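Local structure of chitinase A (4RL3) at residues V3-I8 / G118-Y123; A33-Y38 / S105-L110; S40-T45 / S85-Q90; E124-V129 / D160-Q165; A154-F159 / A168-Y173. The protein probably hydrolyses the glycosidic linkages of chitin, this chain being the family 18 catalytic domain of a longer fern protein that also carries LysM sequence. All coordinates share one frame; numbering follows the deposited sequence.

Contact 1 of 5, residues V3-I8 / G118-Y123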
# COMPACT_ATOMS: atom_id res chain seq x y z
N VAL A 3 -7.23 -1.06 11.61
CA VAL A 3 -6.92 -0.39 10.34
C VAL A 3 -7.45 -1.19 9.14
O VAL A 3 -7.21 -2.39 9.02
CB VAL A 3 -5.41 -0.16 10.20
CG1 VAL A 3 -5.05 0.41 8.83
CG2 VAL A 3 -4.93 0.74 11.32
N PHE A 4 -8.18 -0.52 8.26
CA PHE A 4 -8.57 -1.13 6.99
C PHE A 4 -8.04 -0.24 5.88
O PHE A 4 -8.23 0.97 5.93
CB PHE A 4 -10.09 -1.27 6.86
CG PHE A 4 -10.49 -1.76 5.51
CD1 PHE A 4 -10.32 -3.09 5.18
CD2 PHE A 4 -10.97 -0.88 4.54
CE1 PHE A 4 -10.64 -3.55 3.92
CE2 PHE A 4 -11.28 -1.34 3.29
CZ PHE A 4 -11.12 -2.67 2.98
N ARG A 5 -7.38 -0.83 4.89
CA ARG A 5 -6.84 -0.06 3.76
C ARG A 5 -7.26 -0.65 2.41
O ARG A 5 -7.40 -1.87 2.28
CB ARG A 5 -5.32 0.04 3.82
CG ARG A 5 -4.76 0.03 5.24
CD ARG A 5 -3.27 0.27 5.27
NE ARG A 5 -2.92 1.67 5.11
CZ ARG A 5 -1.71 2.12 4.77
NH1 ARG A 5 -0.73 1.27 4.50
NH2 ARG A 5 -1.50 3.42 4.65
N GLU A 6 -7.47 0.24 1.44
CA GLU A 6 -7.97 -0.11 0.12
C GLU A 6 -7.11 0.58 -0.94
O GLU A 6 -7.15 1.81 -1.06
CB GLU A 6 -9.43 0.34 -0.02
CG GLU A 6 -10.13 -0.04 -1.32
CD GLU A 6 -10.72 -1.43 -1.32
OE1 GLU A 6 -10.51 -2.19 -0.35
OE2 GLU A 6 -11.40 -1.76 -2.31
N TYR A 7 -6.36 -0.19 -1.72
CA TYR A 7 -5.68 0.37 -2.90
C TYR A 7 -6.71 0.75 -3.95
O TYR A 7 -7.73 0.06 -4.11
CB TYR A 7 -4.67 -0.61 -3.50
CG TYR A 7 -3.39 -0.78 -2.70
CD1 TYR A 7 -3.31 -1.65 -1.61
CD2 TYR A 7 -2.25 -0.06 -3.05
CE1 TYR A 7 -2.15 -1.80 -0.90
CE2 TYR A 7 -1.06 -0.22 -2.33
CZ TYR A 7 -1.02 -1.09 -1.26
OH TYR A 7 0.14 -1.25 -0.52
N ILE A 8 -6.46 1.86 -4.65
CA ILE A 8 -7.38 2.33 -5.68
C ILE A 8 -6.71 3.21 -6.73
O ILE A 8 -5.87 4.05 -6.40
CB ILE A 8 -8.55 3.10 -5.02
CG1 ILE A 8 -9.59 3.57 -6.06
CG2 ILE A 8 -8.06 4.29 -4.20
CD1 ILE A 8 -10.90 3.97 -5.46
N GLY A 118 -0.06 10.33 3.66
CA GLY A 118 1.04 9.39 3.76
C GLY A 118 1.43 8.73 2.48
O GLY A 118 0.83 8.96 1.42
N ILE A 119 2.48 7.91 2.57
CA ILE A 119 3.01 7.19 1.42
C ILE A 119 3.21 5.72 1.75
O ILE A 119 3.44 5.35 2.90
CB ILE A 119 4.34 7.78 0.90
CG1 ILE A 119 5.48 7.69 1.93
CG2 ILE A 119 4.13 9.24 0.48
CD1 ILE A 119 6.86 7.94 1.36
N ASP A 120 3.11 4.90 0.72
CA ASP A 120 3.30 3.46 0.78
C ASP A 120 4.37 3.11 -0.24
O ASP A 120 4.32 3.58 -1.38
CB ASP A 120 1.98 2.76 0.42
CG ASP A 120 2.10 1.26 0.31
OD1 ASP A 120 2.38 0.62 1.34
OD2 ASP A 120 1.92 0.72 -0.79
N ILE A 121 5.33 2.28 0.16
CA ILE A 121 6.45 1.90 -0.70
C ILE A 121 6.16 0.55 -1.36
O ILE A 121 6.09 -0.48 -0.69
CB ILE A 121 7.77 1.81 0.10
CG1 ILE A 121 7.96 3.01 1.03
CG2 ILE A 121 8.95 1.67 -0.87
CD1 ILE A 121 7.96 4.39 0.38
N ASP A 122 6.03 0.55 -2.69
CA ASP A 122 5.61 -0.65 -3.43
C ASP A 122 6.47 -0.86 -4.67
O ASP A 122 5.96 -1.27 -5.71
CB ASP A 122 4.12 -0.55 -3.80
CG ASP A 122 3.54 -1.86 -4.33
OD1 ASP A 122 4.01 -2.94 -3.90
OD2 ASP A 122 2.60 -1.78 -5.16
N TYR A 123 7.77 -0.61 -4.55
CA TYR A 123 8.69 -1.04 -5.58
C TYR A 123 8.92 -2.53 -5.51
O TYR A 123 8.94 -3.11 -4.41
CB TYR A 123 10.03 -0.33 -5.45
CG TYR A 123 9.99 1.13 -5.83
CD1 TYR A 123 10.11 1.52 -7.16
CD2 TYR A 123 9.88 2.12 -4.86
CE1 TYR A 123 10.11 2.86 -7.50
CE2 TYR A 123 9.86 3.46 -5.19
CZ TYR A 123 9.97 3.83 -6.52
OH TYR A 123 9.97 5.18 -6.82
O HOH W 1 0.92 4.73 4.17

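Contact 2 of 5, residues A33-Y38 / S105-L110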
# COMPACT_ATOMS: atom_id res chain seq x y z
N ALA A 33 -2.99 4.38 -6.18
CA ALA A 33 -1.98 3.58 -6.85
C ALA A 33 -1.92 4.03 -8.31
O ALA A 33 -2.92 3.89 -9.00
CB ALA A 33 -2.34 2.10 -6.74
N PHE A 34 -0.81 4.57 -8.83
CA PHE A 34 0.50 4.74 -8.19
C PHE A 34 1.10 6.09 -8.58
O PHE A 34 0.81 6.63 -9.66
CB PHE A 34 1.46 3.66 -8.71
CG PHE A 34 1.10 2.27 -8.29
CD1 PHE A 34 1.44 1.82 -7.02
CD2 PHE A 34 0.44 1.40 -9.15
CE1 PHE A 34 1.12 0.55 -6.61
CE2 PHE A 34 0.12 0.11 -8.76
CZ PHE A 34 0.46 -0.31 -7.48
N ALA A 35 1.99 6.61 -7.73
CA ALA A 35 2.92 7.65 -8.14
C ALA A 35 4.20 6.94 -8.56
O ALA A 35 4.64 6.01 -7.88
CB ALA A 35 3.19 8.65 -7.02
N ILE A 36 4.76 7.32 -9.69
CA ILE A 36 5.97 6.68 -10.20
C ILE A 36 6.92 7.76 -10.69
O ILE A 36 6.50 8.70 -11.38
CB ILE A 36 5.65 5.72 -11.36
CG1 ILE A 36 4.41 4.86 -11.04
CG2 ILE A 36 6.85 4.83 -11.67
CD1 ILE A 36 3.92 4.02 -12.19
N ASP A 37 8.19 7.59 -10.36
CA ASP A 37 9.25 8.51 -10.79
C ASP A 37 9.77 8.10 -12.16
O ASP A 37 10.96 7.83 -12.35
CB ASP A 37 10.37 8.60 -9.74
CG ASP A 37 10.98 7.25 -9.37
OD1 ASP A 37 10.25 6.23 -9.29
OD2 ASP A 37 12.21 7.19 -9.14
N TYR A 38 8.84 8.06 -13.11
CA TYR A 38 9.10 7.73 -14.50
C TYR A 38 8.24 8.59 -15.40
O TYR A 38 7.16 9.04 -15.00
CB TYR A 38 8.74 6.27 -14.78
CG TYR A 38 9.85 5.27 -14.55
CD1 TYR A 38 10.23 4.87 -13.27
CD2 TYR A 38 10.51 4.69 -15.62
CE1 TYR A 38 11.23 3.93 -13.08
CE2 TYR A 38 11.52 3.76 -15.44
CZ TYR A 38 11.88 3.38 -14.16
OH TYR A 38 12.90 2.45 -13.97
N SER A 105 10.74 16.39 -2.22
CA SER A 105 10.12 17.61 -2.73
C SER A 105 8.91 17.32 -3.62
O SER A 105 7.85 17.89 -3.41
CB SER A 105 11.13 18.48 -3.48
OG SER A 105 11.69 17.81 -4.60
N SER A 106 9.06 16.44 -4.60
CA SER A 106 7.94 16.12 -5.49
C SER A 106 6.77 15.45 -4.77
O SER A 106 5.62 15.77 -5.07
CB SER A 106 8.37 15.31 -6.71
OG SER A 106 8.77 13.99 -6.38
N LEU A 107 7.05 14.56 -3.81
CA LEU A 107 5.94 13.95 -3.06
C LEU A 107 5.32 14.93 -2.07
O LEU A 107 4.12 14.89 -1.84
CB LEU A 107 6.38 12.65 -2.38
CG LEU A 107 6.62 11.52 -3.38
CD1 LEU A 107 7.31 10.35 -2.70
CD2 LEU A 107 5.32 11.05 -4.02
N THR A 108 6.11 15.85 -1.52
CA THR A 108 5.53 16.87 -0.66
C THR A 108 4.55 17.71 -1.47
O THR A 108 3.43 17.98 -1.04
CB THR A 108 6.60 17.75 -0.00
OG1 THR A 108 7.37 16.95 0.91
CG2 THR A 108 5.96 18.90 0.79
N SER A 109 4.96 18.11 -2.67
CA SER A 109 4.07 18.89 -3.54
C SER A 109 2.78 18.12 -3.85
O SER A 109 1.70 18.69 -3.79
CB SER A 109 4.77 19.25 -4.83
OG SER A 109 5.90 20.06 -4.56
N LEU A 110 2.92 16.84 -4.15
CA LEU A 110 1.78 16.01 -4.52
C LEU A 110 0.85 15.81 -3.34
O LEU A 110 -0.37 15.89 -3.47
CB LEU A 110 2.25 14.65 -5.05
CG LEU A 110 1.18 13.69 -5.57
CD1 LEU A 110 0.54 14.25 -6.83
CD2 LEU A 110 1.80 12.33 -5.84

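Contact 3 of 5, residues S40-T45 / S85-Q90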
# COMPACT_ATOMS: atom_id res chain seq x y z
N SER A 40 5.97 8.88 -19.04
CA SER A 40 5.04 7.98 -19.72
C SER A 40 5.73 7.14 -20.79
O SER A 40 5.20 6.11 -21.21
CB SER A 40 3.88 8.77 -20.34
OG SER A 40 4.36 9.67 -21.31
N ALA A 41 6.92 7.56 -21.23
CA ALA A 41 7.76 6.75 -22.12
C ALA A 41 8.66 5.75 -21.37
O ALA A 41 9.56 5.14 -21.96
CB ALA A 41 8.61 7.65 -23.02
N ALA A 42 8.43 5.60 -20.06
CA ALA A 42 9.17 4.66 -19.21
C ALA A 42 10.65 5.01 -19.06
O ALA A 42 11.51 4.13 -18.92
CB ALA A 42 8.98 3.22 -19.70
N ALA A 43 10.94 6.30 -19.04
CA ALA A 43 12.25 6.81 -18.66
C ALA A 43 12.20 7.23 -17.19
O ALA A 43 11.31 8.00 -16.80
CB ALA A 43 12.61 7.99 -19.53
N ALA A 44 13.16 6.78 -16.40
CA ALA A 44 13.25 7.17 -14.99
C ALA A 44 13.52 8.68 -14.86
O ALA A 44 14.23 9.27 -15.68
CB ALA A 44 14.35 6.39 -14.29
N THR A 45 12.96 9.30 -13.82
CA THR A 45 13.09 10.74 -13.61
C THR A 45 13.98 11.10 -12.43
O THR A 45 14.04 12.27 -12.05
CB THR A 45 11.72 11.39 -13.37
OG1 THR A 45 11.16 10.84 -12.17
CG2 THR A 45 10.79 11.16 -14.54
N SER A 85 3.75 1.94 -18.45
CA SER A 85 3.53 1.75 -19.88
C SER A 85 4.06 0.38 -20.33
O SER A 85 4.71 0.27 -21.37
CB SER A 85 4.16 2.89 -20.69
OG SER A 85 3.61 4.13 -20.31
N GLY A 86 3.79 -0.64 -19.53
CA GLY A 86 4.20 -2.02 -19.84
C GLY A 86 5.62 -2.45 -19.46
O GLY A 86 5.92 -3.65 -19.50
N SER A 87 6.48 -1.49 -19.12
CA SER A 87 7.87 -1.77 -18.76
C SER A 87 7.98 -1.89 -17.24
O SER A 87 7.24 -1.21 -16.53
CB SER A 87 8.79 -0.64 -19.22
OG SER A 87 8.94 -0.63 -20.63
N PRO A 88 8.90 -2.73 -16.73
CA PRO A 88 9.06 -2.84 -15.28
C PRO A 88 9.54 -1.53 -14.64
O PRO A 88 10.44 -0.86 -15.16
CB PRO A 88 10.11 -3.95 -15.12
CG PRO A 88 10.04 -4.72 -16.40
CD PRO A 88 9.76 -3.69 -17.44
N VAL A 89 8.91 -1.18 -13.52
CA VAL A 89 9.33 -0.02 -12.76
C VAL A 89 10.58 -0.41 -11.97
O VAL A 89 10.49 -0.84 -10.82
CB VAL A 89 8.21 0.49 -11.83
CG1 VAL A 89 8.70 1.67 -11.00
CG2 VAL A 89 6.99 0.89 -12.64
N GLN A 90 11.73 -0.24 -12.60
CA GLN A 90 13.02 -0.50 -11.97
C GLN A 90 13.36 0.65 -11.05
O GLN A 90 13.41 1.80 -11.50
CB GLN A 90 14.12 -0.63 -13.02
CG GLN A 90 14.01 -1.87 -13.88
CD GLN A 90 14.30 -3.14 -13.10
OE1 GLN A 90 14.77 -3.10 -11.96
NE2 GLN A 90 14.03 -4.28 -13.72

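Contact 4 of 5, residues E124-V129 / D160-Q165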
# COMPACT_ATOMS: atom_id res chain seq x y z
N GLU A 124 9.11 -3.17 -6.66
CA GLU A 124 9.40 -4.61 -6.67
C GLU A 124 10.52 -5.05 -7.61
O GLU A 124 10.87 -6.22 -7.62
CB GLU A 124 8.14 -5.39 -7.00
CG GLU A 124 7.70 -5.28 -8.45
CD GLU A 124 6.59 -6.26 -8.79
OE1 GLU A 124 5.45 -5.79 -8.95
OE2 GLU A 124 6.85 -7.49 -8.87
N HIS A 125 11.06 -4.13 -8.40
CA HIS A 125 12.12 -4.46 -9.36
C HIS A 125 13.39 -3.74 -8.96
O HIS A 125 13.43 -2.51 -8.89
CB HIS A 125 11.72 -4.07 -10.77
CG HIS A 125 10.43 -4.67 -11.20
ND1 HIS A 125 10.30 -6.01 -11.51
CD2 HIS A 125 9.20 -4.13 -11.36
CE1 HIS A 125 9.05 -6.26 -11.84
NE2 HIS A 125 8.36 -5.14 -11.76
N PHE A 126 14.44 -4.52 -8.72
CA PHE A 126 15.68 -4.02 -8.17
C PHE A 126 16.89 -4.46 -8.97
O PHE A 126 17.99 -4.57 -8.44
CB PHE A 126 15.81 -4.49 -6.72
CG PHE A 126 14.67 -4.03 -5.86
CD1 PHE A 126 14.58 -2.71 -5.51
CD2 PHE A 126 13.69 -4.91 -5.43
CE1 PHE A 126 13.53 -2.25 -4.74
CE2 PHE A 126 12.63 -4.46 -4.66
CZ PHE A 126 12.56 -3.13 -4.31
N ASP A 127 16.70 -4.65 -10.27
CA ASP A 127 17.77 -5.16 -11.12
C ASP A 127 18.81 -4.10 -11.48
O ASP A 127 19.86 -4.44 -12.03
CB ASP A 127 17.16 -5.78 -12.37
CG ASP A 127 16.12 -6.84 -12.05
OD1 ASP A 127 16.45 -7.79 -11.31
OD2 ASP A 127 14.95 -6.72 -12.49
N GLN A 128 18.52 -2.83 -11.19
CA GLN A 128 19.38 -1.70 -11.57
C GLN A 128 19.87 -0.89 -10.36
O GLN A 128 20.36 0.23 -10.50
CB GLN A 128 18.63 -0.76 -12.53
CG GLN A 128 18.17 -1.44 -13.82
CD GLN A 128 17.43 -0.51 -14.77
OE1 GLN A 128 16.98 -0.95 -15.83
NE2 GLN A 128 17.28 0.76 -14.41
N VAL A 129 19.74 -1.47 -9.17
CA VAL A 129 20.11 -0.79 -7.93
C VAL A 129 20.54 -1.79 -6.86
O VAL A 129 20.00 -2.89 -6.76
CB VAL A 129 18.95 0.09 -7.42
CG1 VAL A 129 17.78 -0.76 -6.93
CG2 VAL A 129 19.43 1.04 -6.34
N ASP A 160 7.45 -12.12 -0.44
CA ASP A 160 8.67 -12.89 -0.17
C ASP A 160 9.78 -12.65 -1.18
O ASP A 160 10.96 -12.62 -0.82
CB ASP A 160 8.36 -14.39 -0.08
CG ASP A 160 7.60 -14.76 1.20
OD1 ASP A 160 7.60 -13.98 2.17
OD2 ASP A 160 7.03 -15.87 1.22
N GLY A 161 9.41 -12.45 -2.45
CA GLY A 161 10.38 -12.22 -3.52
C GLY A 161 11.24 -10.98 -3.35
O GLY A 161 12.30 -10.88 -3.98
N VAL A 162 10.79 -10.05 -2.51
CA VAL A 162 11.56 -8.84 -2.20
C VAL A 162 11.91 -8.74 -0.71
O VAL A 162 12.13 -7.66 -0.18
CB VAL A 162 10.81 -7.58 -2.71
CG1 VAL A 162 10.73 -7.62 -4.23
CG2 VAL A 162 9.42 -7.44 -2.10
N GLU A 163 12.04 -9.89 -0.06
CA GLU A 163 12.37 -9.96 1.37
C GLU A 163 13.68 -9.28 1.73
O GLU A 163 13.76 -8.56 2.73
CB GLU A 163 12.42 -11.43 1.81
CG GLU A 163 12.73 -11.69 3.27
CD GLU A 163 12.56 -13.16 3.61
OE1 GLU A 163 11.44 -13.68 3.42
OE2 GLU A 163 13.56 -13.81 4.01
N SER A 164 14.71 -9.51 0.92
CA SER A 164 16.03 -8.93 1.19
C SER A 164 15.97 -7.41 1.30
O SER A 164 16.52 -6.80 2.23
CB SER A 164 17.01 -9.34 0.10
OG SER A 164 18.31 -8.88 0.44
N GLN A 165 15.26 -6.78 0.36
CA GLN A 165 15.16 -5.33 0.33
C GLN A 165 14.31 -4.79 1.47
O GLN A 165 14.72 -3.87 2.18
CB GLN A 165 14.57 -4.86 -0.99
CG GLN A 165 15.51 -5.01 -2.18
CD GLN A 165 15.55 -6.40 -2.80
OE1 GLN A 165 14.72 -7.28 -2.50
NE2 GLN A 165 16.51 -6.60 -3.69
O HOH W 2 18.69 -5.00 -4.99

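Contact 5 of 5, residues A154-F159 / A168-Y173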
# COMPACT_ATOMS: atom_id res chain seq x y z
N ALA A 154 3.40 6.10 7.16
CA ALA A 154 4.26 5.49 6.14
C ALA A 154 4.11 3.98 6.23
O ALA A 154 4.03 3.42 7.34
CB ALA A 154 5.72 5.90 6.32
N SER A 155 4.06 3.34 5.07
CA SER A 155 3.96 1.89 4.98
C SER A 155 4.83 1.34 3.88
O SER A 155 5.29 2.06 2.99
CB SER A 155 2.51 1.44 4.75
OG SER A 155 1.94 2.01 3.57
N ILE A 156 5.07 0.03 3.97
CA ILE A 156 5.78 -0.72 2.95
C ILE A 156 4.88 -1.86 2.52
O ILE A 156 4.06 -2.32 3.30
CB ILE A 156 7.15 -1.24 3.45
CG1 ILE A 156 7.01 -2.05 4.74
CG2 ILE A 156 8.10 -0.07 3.68
CD1 ILE A 156 8.26 -2.83 5.08
N ALA A 157 5.05 -2.32 1.28
CA ALA A 157 4.19 -3.37 0.71
C ALA A 157 5.00 -4.58 0.20
O ALA A 157 5.04 -4.84 -1.00
CB ALA A 157 3.32 -2.78 -0.40
N PRO A 158 5.63 -5.32 1.12
CA PRO A 158 6.52 -6.40 0.68
C PRO A 158 5.82 -7.70 0.36
O PRO A 158 4.65 -7.89 0.68
CB PRO A 158 7.42 -6.60 1.89
CG PRO A 158 6.55 -6.27 3.05
CD PRO A 158 5.70 -5.12 2.57
N PHE A 159 6.57 -8.60 -0.26
CA PHE A 159 6.20 -10.01 -0.40
C PHE A 159 7.51 -10.79 -0.40
O PHE A 159 8.59 -10.19 -0.34
CB PHE A 159 5.35 -10.26 -1.67
CG PHE A 159 6.03 -9.91 -2.95
CD1 PHE A 159 6.10 -8.59 -3.40
CD2 PHE A 159 6.61 -10.90 -3.73
CE1 PHE A 159 6.75 -8.28 -4.60
CE2 PHE A 159 7.25 -10.60 -4.92
CZ PHE A 159 7.32 -9.29 -5.35
N ALA A 168 15.53 -5.38 5.24
CA ALA A 168 16.62 -4.46 5.53
C ALA A 168 16.06 -3.07 5.82
O ALA A 168 16.45 -2.42 6.79
CB ALA A 168 17.60 -4.40 4.36
N LEU A 169 15.12 -2.64 4.98
CA LEU A 169 14.47 -1.34 5.16
C LEU A 169 13.72 -1.28 6.49
O LEU A 169 13.92 -0.35 7.27
CB LEU A 169 13.51 -1.06 4.00
CG LEU A 169 12.65 0.20 4.06
CD1 LEU A 169 13.49 1.47 4.24
CD2 LEU A 169 11.77 0.28 2.82
N PHE A 170 12.89 -2.28 6.78
CA PHE A 170 12.10 -2.25 8.01
C PHE A 170 12.96 -2.33 9.27
O PHE A 170 12.70 -1.63 10.25
CB PHE A 170 11.04 -3.36 8.04
CG PHE A 170 10.12 -3.27 9.22
CD1 PHE A 170 9.05 -2.38 9.22
CD2 PHE A 170 10.34 -4.04 10.35
CE1 PHE A 170 8.21 -2.27 10.32
CE2 PHE A 170 9.51 -3.92 11.45
CZ PHE A 170 8.44 -3.05 11.44
N GLY A 171 13.96 -3.20 9.25
CA GLY A 171 14.81 -3.42 10.43
C GLY A 171 15.59 -2.18 10.82
O GLY A 171 15.95 -2.01 11.99
N GLN A 172 15.81 -1.32 9.83
CA GLN A 172 16.56 -0.08 9.96
C GLN A 172 15.71 1.15 10.30
O GLN A 172 16.17 2.06 11.00
CB GLN A 172 17.30 0.16 8.65
CG GLN A 172 18.48 1.10 8.74
CD GLN A 172 19.40 1.03 7.56
OE1 GLN A 172 20.18 1.95 7.32
NE2 GLN A 172 19.32 -0.06 6.79
N TYR A 173 14.47 1.18 9.80
CA TYR A 173 13.61 2.37 9.87
C TYR A 173 12.26 2.06 10.50
O TYR A 173 11.26 2.75 10.27
CB TYR A 173 13.44 2.95 8.45
CG TYR A 173 14.69 3.60 7.95
CD1 TYR A 173 15.00 4.90 8.33
CD2 TYR A 173 15.57 2.93 7.11
CE1 TYR A 173 16.16 5.51 7.90
CE2 TYR A 173 16.73 3.53 6.68
CZ TYR A 173 17.02 4.82 7.08
OH TYR A 173 18.17 5.46 6.68

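Contact 1 of 5, residues V3-I8 / G118-Y123
Tyr7 and Asp120 meet through one direct hydrogen bond, the hydroxyl OH of Tyr7 donating to OD2 of Asp120 at 2.7 Å. The oxygen lies near the plane of the phenol ring, at its edge. The hydroxyl comes from above the carboxylate, 48° out of its plane, and ring and carboxylate planes stand 71° apart. The two CA atoms are 10.2 Å apart, so side chains alone span the gap. Asp120 CG, anti to its backbone N (chi1 174°), carries the carboxylate into the interior, where the Tyr7 ring, its CG anti to the carbonyl carbon, brings the hydroxyl to it. Arg5 adds an opposite charge at a distance, its NH1 lying 4.5 Å from OD1 of Asp120, too far for a salt bridge. A water closes a second path, accepting in the guanidinium plane from NH2 of Arg5 at 2.8 Å and donating to the backbone O of Ile119 at 2.9 Å.

A second shell fixes these groups. Ser78 OG bonds OD2 of Asp120, while Ser155 OG bonds both OD1 of Asp120 and NH1 of Arg5. Asn181 is shared as well, ND2 with the Tyr7 hydroxyl and OD1 with Arg5 NH1, and His29 takes Arg5 NE. Asp120 belongs to the DxxDxDxE signature of family 18, and an acetate lies about 3 Å from the Tyr7 side chain. The two strands are not sheet neighbours: strand 3-8 pairs with 27-36 and 244-248, strand 118-123 with 73-81 and 153-156, so the contact crosses the interior of the TIM barrel.

Contact 2 of 5, residues A33-Y38 / S105-L110
Ala35, whose one methyl group meets both Leu107 and Leu110, follows on a cis peptide bond between Ala33 and Phe34, neither of them proline. With this cis link, Ala33 CB lies over the centre of the Phe34 ring, 3.5 Å above its plane, while Ala35 directs CB at the helix. A non-prolyl cis peptide late in a barrel strand is also found in family 18 chitinases such as hevamine.

The interface is small and wholly apolar, with 68 Å² buried over both sides. CB of Ala35 lies 4.1 Å from CD2 of Leu110 and 4.4 Å from CD2 of Leu107, so two methyls one helical turn apart converge on it. Leu110 reaches this place with CG anti to the backbone N (chi1 -176°); Leu107 leaves its backbone at a slant, and only its CD2 branch approaches the strand. The CA atoms of Ala35 and Leu107 are 8.6 Å apart, a gap bridged by one methyl on the strand side and leucine branches on the helix side. Leu107 also touches Leu79 of strand 73-81 and Leu141 of helix 131-147.

The chain then turns at Asp37, the centre of an inverse gamma turn. Its OD2 bonds NE1 of Trp99 from the same helix 96-114, and its OD1 the hydroxyl of Tyr123. Apolar packing of an outer helix against parallel strands, here 27-36 and 73-81, is the layering of the beta/alpha (TIM) barrel.

Contact 3 of 5, residues S40-T45 / S85-Q90
Ala42 and Ser87 pack CB to CB across two loops of the TIM barrel, one following strand 27-36 and the other a beta hairpin of strands 83-84 and 87-88 that comes after strand 73-81. The van der Waals part is slight: CB of Ala42 lies 3.9 Å from CB of Ser87 and 4.0 Å from its OG. Ala42 also touches Ile84 on the hairpin's other strand, so its methyl sits against both arms.

The backbone is unusual on both sides. Ala42 has a positive phi, and so do Ser85 and Gly86, whose angles are close to those of a type I' turn. The CA atoms of Ala42 and Ser85 come within 6.4 Å. Next to the hairpin, Val89 centres an inverse gamma turn, with a weak bond of 2.9 Å from Gln90 N to Pro88 O. Gln90 O in turn accepts from the Tyr38 hydroxyl, a further tie between the two loops.

The polar part is one hydrogen bond at the protein surface. Ser85 turns OG anti to its carbonyl carbon (chi1 -59°) and donates to the backbone O of Ser40 at 2.7 Å, with a C=O...OG angle of 139° and the OG tilted 21° from the carbonyl plane.

Contact 4 of 5, residues E124-V129 / D160-Q165
Glu124 begins the contact with its backbone and the base of its side chain: its carbonyl O lies 3.7 Å from CG1 of Val162, and its CB 4.4 Å from the same methyl. Its carboxylate end leads away from Val162. Glu124 closes the DxxDxDxE signature of family 18, and a magnesium ion lies about 4 Å from the side chain. His125 points away from 160-165, and its NE2 bonds Asp82.

Phe126 carries the main contact, met at a face and at the edge by two residues of the other segment. CG of Gln165 lies over the ring, 3.8 Å from the centroid and 12° off the normal, a CH-pi contact. The Gln165 amide, its CD 3.5 Å from CD2 of Phe126, runs nearly parallel to the ring (planes 10° apart) but is displaced past its CD2 edge, an offset stack. The bend of Gln165 at chi2 (83°) folds the amide down into this stack. Val162 meets the edge, its CG1 in the ring plane and 3.7 Å from CE2; it occupies the N-cap position of helix 163-173. Phe134 of helix 131-147 adds an edge-to-face ring contact with Phe126 and also touches Gln165.

From Phe126 the chain makes a type I turn to Val129. A water there donates to the Val129 O at 3.0 Å and accepts from NE2 of Gln165. With no direct hydrogen bond between the segments, dispersion, CH-pi and amide stacking join the loop to the helix start, and the Gln165 amide is linked to the loop carbonyl of Val129 through water.

Contact 5 of 5, residues A154-F159 / A168-Y173
Ile156 gives the most surface to this contact, 63 Å², and its two branches divide the work. CG2 meets Leu169, whose CD2 lies 3.8 Å away; the two side chains run past each other in opposite directions. The longer branch goes to Phe170, with CD1 of Ile156 4.1 Å from its CB. That approach is at about a right angle between the side chains, and CD1 lies oblique to the ring. A chi1 of 54° puts CG1 of Ile156 between the backbone N and the carbonyl carbon, which sends CD1 to one helix residue while CG2 serves the other.

Leu169 and Phe170 contribute 31 and 27 Å². Consecutive on the helix, both hold CG anti to the backbone N (chi1 176° and -174°), and both meet the isoleucine from the helix side, one at each branch. The CA atoms of Ile156 and Phe170 are 8.2 Å apart. Leu169 also reaches Ile138 of helix 131-147, and Phe170 touches Val180 of strand 179-180.

The pairing belongs to a beta-alpha-beta unit of strand 153-156, helix 163-173 and strand 179-180, the repeating element of the TIM barrel. Ile156 faces the helical layer, whereas Ser155 just before it faces the barrel interior. The three touching residues are buried and apolar, so the two segments are joined here by methyl and methylene packing, with no hydrogen bond between them.

How the contacts relate
All five contacts belong to one TIM barrel. Contact 1 crosses its interior, its centre about 2 Å from that of the chain, while contacts 2 and 5 fix helices to strands of the same sheet, their centres about 14 and 13 Å from that of contact 1. Contact 3 joins two loops and contact 4 a loop to the start of helix 163-173, centres about 17 Å apart. Along the chain, contact 3 falls within the span of contact 2, and both within contact 1; contacts 4 and 5 follow, interleaved and sharing that helix. Tyr123-Asp37 links contacts 1 and 2, Asp120-Ser155 contacts 1 and 5, Gln90-Asp127 contacts 3 and 4. These bonds connect the polar interior with neighbouring strands and their loops.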